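Local coordinates for DUF3298 domain-containing protein (Pseudomonas aeruginosa, PDB 4E72), which is of unknown function but is made with a signal sequence and is probably a lipoprotein of the cell envelope, at residues A15-K20 against L30-T35; L189-Y194 against P204-P209. All blocks are in the same frame, centred on the assembly; numbering follows the deposited sequence.

Contact 1 (A15-K20 against L30-T35); sequences ASEHLK and LVNIDT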
loop_
_atom_site.group_PDB
_atom_site.type_symbol
_atom_site.label_atom_id
_atom_site.label_comp_id
_atom_site.label_asym_id
_atom_site.label_seq_id
_atom_site.Cartn_x
_atom_site.Cartn_y
_atom_site.Cartn_z
ATOM N N ALA A 15 -2.278 16.154 8.746
ATOM C CA ALA A 15 -1.043 16.417 8.015
ATOM C C ALA A 15 -0.107 17.359 8.788
ATOM O O ALA A 15 -0.552 18.343 9.402
ATOM C CB ALA A 15 -1.360 17.001 6.642
ATOM N N SER A 16 1.198 17.038 8.753
ATOM C CA SER A 16 2.256 17.801 9.411
ATOM C C SER A 16 3.610 17.559 8.763
ATOM O O SER A 16 3.912 16.449 8.328
ATOM C CB SER A 16 2.342 17.424 10.896
ATOM O OG SER A 16 2.855 16.113 11.096
ATOM N N GLU A 17 4.433 18.598 8.730
ATOM C CA GLU A 17 5.812 18.558 8.279
ATOM C C GLU A 17 6.625 19.223 9.383
ATOM O O GLU A 17 6.365 20.383 9.719
ATOM C CB GLU A 17 5.988 19.239 6.926
ATOM C CG GLU A 17 7.424 19.198 6.413
ATOM C CD GLU A 17 7.536 19.361 4.908
ATOM O OE1 GLU A 17 7.520 20.521 4.438
ATOM O OE2 GLU A 17 7.607 18.332 4.194
ATOM N N HIS A 18 7.557 18.470 9.994
ATOM C CA HIS A 18 8.364 18.996 11.080
ATOM C C HIS A 18 9.846 18.850 10.792
ATOM O O HIS A 18 10.323 17.811 10.303
ATOM C CB HIS A 18 7.993 18.335 12.412
ATOM C CG HIS A 18 6.584 18.617 12.866
ATOM N ND1 HIS A 18 5.768 17.611 13.346
ATOM C CD2 HIS A 18 5.901 19.786 12.918
ATOM C CE1 HIS A 18 4.623 18.192 13.671
ATOM N NE2 HIS A 18 4.653 19.497 13.425
ATOM N N LEU A 19 10.570 19.934 11.069
ATOM C CA LEU A 19 12.011 20.001 10.910
ATOM C C LEU A 19 12.660 19.742 12.227
ATOM O O LEU A 19 12.052 20.034 13.259
ATOM C CB LEU A 19 12.443 21.404 10.387
ATOM C CG LEU A 19 12.083 21.776 8.954
ATOM C CD1 LEU A 19 12.697 23.108 8.598
ATOM C CD2 LEU A 19 12.565 20.727 7.952
ATOM N N LYS A 20 13.902 19.211 12.213
ATOM C CA LYS A 20 14.717 19.041 13.433
ATOM C C LYS A 20 14.849 20.416 14.118
ATOM O O LYS A 20 15.207 21.384 13.457
ATOM C CB LYS A 20 16.116 18.470 13.114
ATOM C CG LYS A 20 17.003 18.278 14.342
ATOM C CD LYS A 20 18.219 17.417 14.039
ATOM C CE LYS A 20 19.148 17.268 15.229
ATOM N NZ LYS A 20 18.622 16.328 16.280
ATOM N N LEU A 30 13.882 16.231 8.246
ATOM C CA LEU A 30 12.446 16.473 8.072
ATOM C C LEU A 30 11.611 15.201 8.180
ATOM O O LEU A 30 11.969 14.176 7.602
ATOM C CB LEU A 30 12.307 17.057 6.628
ATOM C CG LEU A 30 10.948 17.442 6.035
ATOM C CD1 LEU A 30 11.125 18.603 5.057
ATOM C CD2 LEU A 30 10.334 16.273 5.245
ATOM N N VAL A 31 10.467 15.293 8.870
ATOM C CA VAL A 31 9.469 14.224 8.997
ATOM C C VAL A 31 8.130 14.759 8.508
ATOM O O VAL A 31 7.617 15.746 9.043
ATOM C CB VAL A 31 9.331 13.577 10.406
ATOM C CG1 VAL A 31 8.215 12.528 10.407
ATOM C CG2 VAL A 31 10.642 12.936 10.836
ATOM N N ASN A 32 7.570 14.101 7.493
ATOM C CA ASN A 32 6.295 14.508 6.918
ATOM C C ASN A 32 5.282 13.363 7.068
ATOM O O ASN A 32 5.464 12.303 6.477
ATOM C CB ASN A 32 6.497 14.950 5.448
ATOM C CG ASN A 32 5.252 15.470 4.768
ATOM O OD1 ASN A 32 4.182 14.842 4.778
ATOM N ND2 ASN A 32 5.387 16.606 4.113
ATOM N N ILE A 33 4.246 13.569 7.903
ATOM C CA ILE A 33 3.210 12.563 8.200
ATOM C C ILE A 33 1.831 13.094 7.802
ATOM O O ILE A 33 1.398 14.128 8.312
ATOM C CB ILE A 33 3.238 12.120 9.702
ATOM C CG1 ILE A 33 4.556 11.374 10.038
ATOM C CG2 ILE A 33 1.996 11.242 10.069
ATOM C CD1 ILE A 33 4.885 11.341 11.494
ATOM N N ASP A 34 1.146 12.364 6.900
ATOM C CA ASP A 34 -0.186 12.668 6.376
ATOM C C ASP A 34 -1.085 11.455 6.600
ATOM O O ASP A 34 -1.138 10.549 5.772
ATOM C CB ASP A 34 -0.097 13.052 4.883
ATOM C CG ASP A 34 -1.415 13.404 4.197
ATOM O OD1 ASP A 34 -2.460 13.499 4.905
ATOM O OD2 ASP A 34 -1.413 13.564 2.951
ATOM N N THR A 35 -1.779 11.428 7.736
ATOM C CA THR A 35 -2.591 10.270 8.071
ATOM C C THR A 35 -4.086 10.632 8.154
ATOM O O THR A 35 -4.482 11.744 7.777
ATOM C CB THR A 35 -2.031 9.585 9.315
ATOM O OG1 THR A 35 -2.594 8.277 9.404
ATOM C CG2 THR A 35 -2.236 10.394 10.605
HETATM O O HOH W 1 5.458 15.313 10.700
#
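Asn32 and Glu17 form a non-hydrogen-bonded antiparallel pair, and their side chains close the gap: Asn32 ND2 donates to Glu17 OE2 at 2.8 Å, the N-H...O angle being 166°. The acceptor lies close to the amide plane, but the nitrogen reaches the oxygen from above the carboxylate, whose plane stands 79° from that of the amide. Glu17 leans across to the partner strand because CG is placed anti to the backbone N (chi1 -179°). Main-chain bonds run in both directions in the pairs Ser16-Ile33 and His18-Val31; His18 N to Val31 O measures 2.9 Å. A water joins Ser16 OG to Val31 O, each 2.8 Å from the water oxygen. Glu17 OE2 also lies 3.6 Å from Leu30 CD2, and Leu30 CD1 packs against Leu19 CD2 at 3.9 Å, so a polar and an apolar pair share this side of the sheet. On the opposite face helix 68-78 packs on Val31 through Glu72, Phe75 and Leu76 and touches Ile33 through Glu72, which is also hydrogen-bonded to the His18 imidazole; Asp34, on the Glu17 side, pairs with Arg13. This is a regular antiparallel beta hairpin with a long connecting loop, forming the edge of a mixed, helix-backed sheet.

Contact 2 (L189-Y194 against P204-P209); sequences LKYDAY and PELKIP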
loop_
_atom_site.group_PDB
_atom_site.type_symbol
_atom_site.label_atom_id
_atom_site.label_comp_id
_atom_site.label_asym_id
_atom_site.label_seq_id
_atom_site.Cartn_x
_atom_site.Cartn_y
_atom_site.Cartn_z
ATOM N N LEU A 189 -3.155 -5.566 -7.968
ATOM C CA LEU A 189 -1.907 -6.101 -7.403
ATOM C C LEU A 189 -0.857 -5.031 -7.578
ATOM O O LEU A 189 -0.492 -4.698 -8.714
ATOM C CB LEU A 189 -1.410 -7.422 -8.023
ATOM C CG LEU A 189 -2.329 -8.631 -8.137
ATOM C CD1 LEU A 189 -1.506 -9.865 -8.414
ATOM C CD2 LEU A 189 -3.102 -8.860 -6.888
ATOM N N LYS A 190 -0.410 -4.455 -6.467
ATOM C CA LYS A 190 0.571 -3.378 -6.488
ATOM C C LYS A 190 1.944 -3.905 -6.036
ATOM O O LYS A 190 2.052 -4.562 -5.001
ATOM C CB LYS A 190 0.082 -2.214 -5.606
ATOM C CG LYS A 190 1.097 -1.107 -5.402
ATOM C CD LYS A 190 0.967 -0.030 -6.412
ATOM C CE LYS A 190 0.645 1.286 -5.766
ATOM N NZ LYS A 190 0.666 2.372 -6.770
ATOM N N TYR A 191 2.982 -3.593 -6.823
ATOM C CA TYR A 191 4.338 -4.074 -6.612
ATOM C C TYR A 191 5.263 -3.018 -6.072
ATOM O O TYR A 191 5.208 -1.852 -6.465
ATOM C CB TYR A 191 4.918 -4.642 -7.930
ATOM C CG TYR A 191 4.336 -6.007 -8.190
ATOM C CD1 TYR A 191 3.007 -6.156 -8.586
ATOM C CD2 TYR A 191 5.070 -7.162 -7.922
ATOM C CE1 TYR A 191 2.435 -7.412 -8.747
ATOM C CE2 TYR A 191 4.506 -8.424 -8.079
ATOM C CZ TYR A 191 3.179 -8.547 -8.462
ATOM O OH TYR A 191 2.588 -9.790 -8.562
ATOM N N ASP A 192 6.145 -3.454 -5.177
ATOM C CA ASP A 192 7.193 -2.600 -4.661
ATOM C C ASP A 192 8.116 -2.277 -5.815
ATOM O O ASP A 192 8.235 -3.071 -6.760
ATOM C CB ASP A 192 7.945 -3.300 -3.515
ATOM C CG ASP A 192 7.189 -3.240 -2.189
ATOM O OD1 ASP A 192 6.800 -2.109 -1.768
ATOM O OD2 ASP A 192 7.039 -4.305 -1.539
ATOM N N ALA A 193 8.748 -1.111 -5.759
ATOM C CA ALA A 193 9.738 -0.713 -6.760
ATOM C C ALA A 193 10.853 -1.767 -6.786
ATOM O O ALA A 193 11.157 -2.354 -5.744
ATOM C CB ALA A 193 10.309 0.651 -6.392
ATOM N N TYR A 194 11.392 -2.067 -7.969
ATOM C CA TYR A 194 12.504 -2.993 -8.126
ATOM C C TYR A 194 12.148 -4.455 -7.789
ATOM O O TYR A 194 13.035 -5.197 -7.395
ATOM C CB TYR A 194 13.685 -2.512 -7.235
ATOM C CG TYR A 194 15.058 -2.814 -7.778
ATOM C CD1 TYR A 194 15.532 -2.179 -8.926
ATOM C CD2 TYR A 194 15.926 -3.661 -7.094
ATOM C CE1 TYR A 194 16.825 -2.402 -9.393
ATOM C CE2 TYR A 194 17.231 -3.866 -7.533
ATOM C CZ TYR A 194 17.667 -3.257 -8.699
ATOM O OH TYR A 194 18.922 -3.524 -9.183
ATOM N N PRO A 204 4.509 -0.940 -10.260
ATOM C CA PRO A 204 3.566 -1.526 -11.225
ATOM C C PRO A 204 2.266 -2.019 -10.592
ATOM O O PRO A 204 2.262 -2.566 -9.482
ATOM C CB PRO A 204 4.348 -2.694 -11.844
ATOM C CG PRO A 204 5.785 -2.380 -11.598
ATOM C CD PRO A 204 5.816 -1.623 -10.307
ATOM N N GLU A 205 1.162 -1.772 -11.300
ATOM C CA GLU A 205 -0.177 -2.207 -10.892
ATOM C C GLU A 205 -0.730 -3.197 -11.883
ATOM O O GLU A 205 -0.930 -2.860 -13.055
ATOM C CB GLU A 205 -1.164 -1.032 -10.725
ATOM C CG GLU A 205 -0.972 -0.262 -9.431
ATOM C CD GLU A 205 -2.005 0.808 -9.110
ATOM O OE1 GLU A 205 -3.071 0.844 -9.767
ATOM O OE2 GLU A 205 -1.754 1.600 -8.175
ATOM N N LEU A 206 -0.947 -4.430 -11.398
ATOM C CA LEU A 206 -1.554 -5.513 -12.160
ATOM C C LEU A 206 -3.038 -5.518 -11.865
ATOM O O LEU A 206 -3.429 -5.271 -10.710
ATOM C CB LEU A 206 -0.913 -6.861 -11.782
ATOM C CG LEU A 206 0.183 -7.419 -12.705
ATOM C CD1 LEU A 206 1.338 -6.442 -12.893
ATOM C CD2 LEU A 206 0.706 -8.724 -12.159
ATOM N N LYS A 207 -3.864 -5.782 -12.888
ATOM C CA LYS A 207 -5.308 -5.810 -12.695
ATOM C C LYS A 207 -5.871 -7.152 -13.091
ATOM O O LYS A 207 -5.727 -7.568 -14.255
ATOM C CB LYS A 207 -6.011 -4.684 -13.492
ATOM C CG LYS A 207 -5.419 -3.291 -13.329
ATOM C CD LYS A 207 -5.852 -2.598 -12.052
ATOM C CE LYS A 207 -5.115 -1.284 -11.894
ATOM N NZ LYS A 207 -5.597 -0.512 -10.721
ATOM N N ILE A 208 -6.518 -7.838 -12.134
ATOM C CA ILE A 208 -7.191 -9.095 -12.448
ATOM C C ILE A 208 -8.671 -8.804 -12.526
ATOM O O ILE A 208 -9.255 -8.420 -11.510
ATOM C CB ILE A 208 -6.921 -10.298 -11.518
ATOM C CG1 ILE A 208 -5.416 -10.542 -11.271
ATOM C CG2 ILE A 208 -7.620 -11.558 -12.065
ATOM C CD1 ILE A 208 -5.146 -11.211 -9.920
ATOM N N PRO A 209 -9.305 -8.998 -13.703
ATOM C CA PRO A 209 -10.767 -8.807 -13.786
ATOM C C PRO A 209 -11.512 -9.775 -12.870
ATOM O O PRO A 209 -11.180 -10.959 -12.849
ATOM C CB PRO A 209 -11.082 -9.077 -15.272
ATOM C CG PRO A 209 -9.763 -8.922 -15.997
ATOM C CD PRO A 209 -8.751 -9.441 -15.005
#
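Lys190 and its cross-strand neighbour Glu205 meet on one face of the sheet, Lys190 NZ 2.9 Å from Glu205 OE2 in a salt bridge that uses the anti lone pair of that oxygen. The lysine chain bends at chi2 (92°) and again at chi3, which lays Lys190 CD 3.6 Å from Glu205 CG before the ammonium group meets the carboxylate. The other oxygen, Glu205 OE1, takes Lys207 NZ at 3.0 Å. Beneath this charged face Leu206 N to Leu189 O spans 2.7 Å, and Tyr191 N to Pro204 O continues the pairing past the end of strand 187-190. That proline oxygen also lies at the edge of the Tyr191 ring, in its plane, while Tyr191 CB rests 3.9 Å from Pro204 CD. On the buried face Leu189 CB meets Leu206 CB at 3.8 Å, and Leu189 CD1 approaches Ile208 CD1 at 4.2 Å. Further out, the Tyr191 hydroxyl is hydrogen-bonded to Gln175 O, and helix 142-159 packs on Leu189 and Pro204. Arg92 adds a second cation to Glu205 OE2, and Thr188 binds Lys207 NZ. With three basic side chains gathered around it, the Glu205 carboxylate is probably held ionised and restrained in rotation, balancing charges that would otherwise lie close together.

Overall arrangement
Contacts 1 and 2 lie on opposite sides of the chain's centre, their own centres 28 Å apart and their nearest atoms about 15 Å apart, so neither touches the other. Along the chain they follow in series, 15-20 with 30-35 closing well before 189-194 with 204-209 opens. Each joins antiparallel strands separated by a connection without helix or strand, and each involves an outermost strand of its sheet, six-stranded and mixed in contact 1, three-stranded and antiparallel in contact 2; but the first is a surface contact, the second a buried one. The large sheet links them: its strand 84-95 pairs with strand 30-37 beside contact 1 and supplies Arg92 to Glu205 in contact 2.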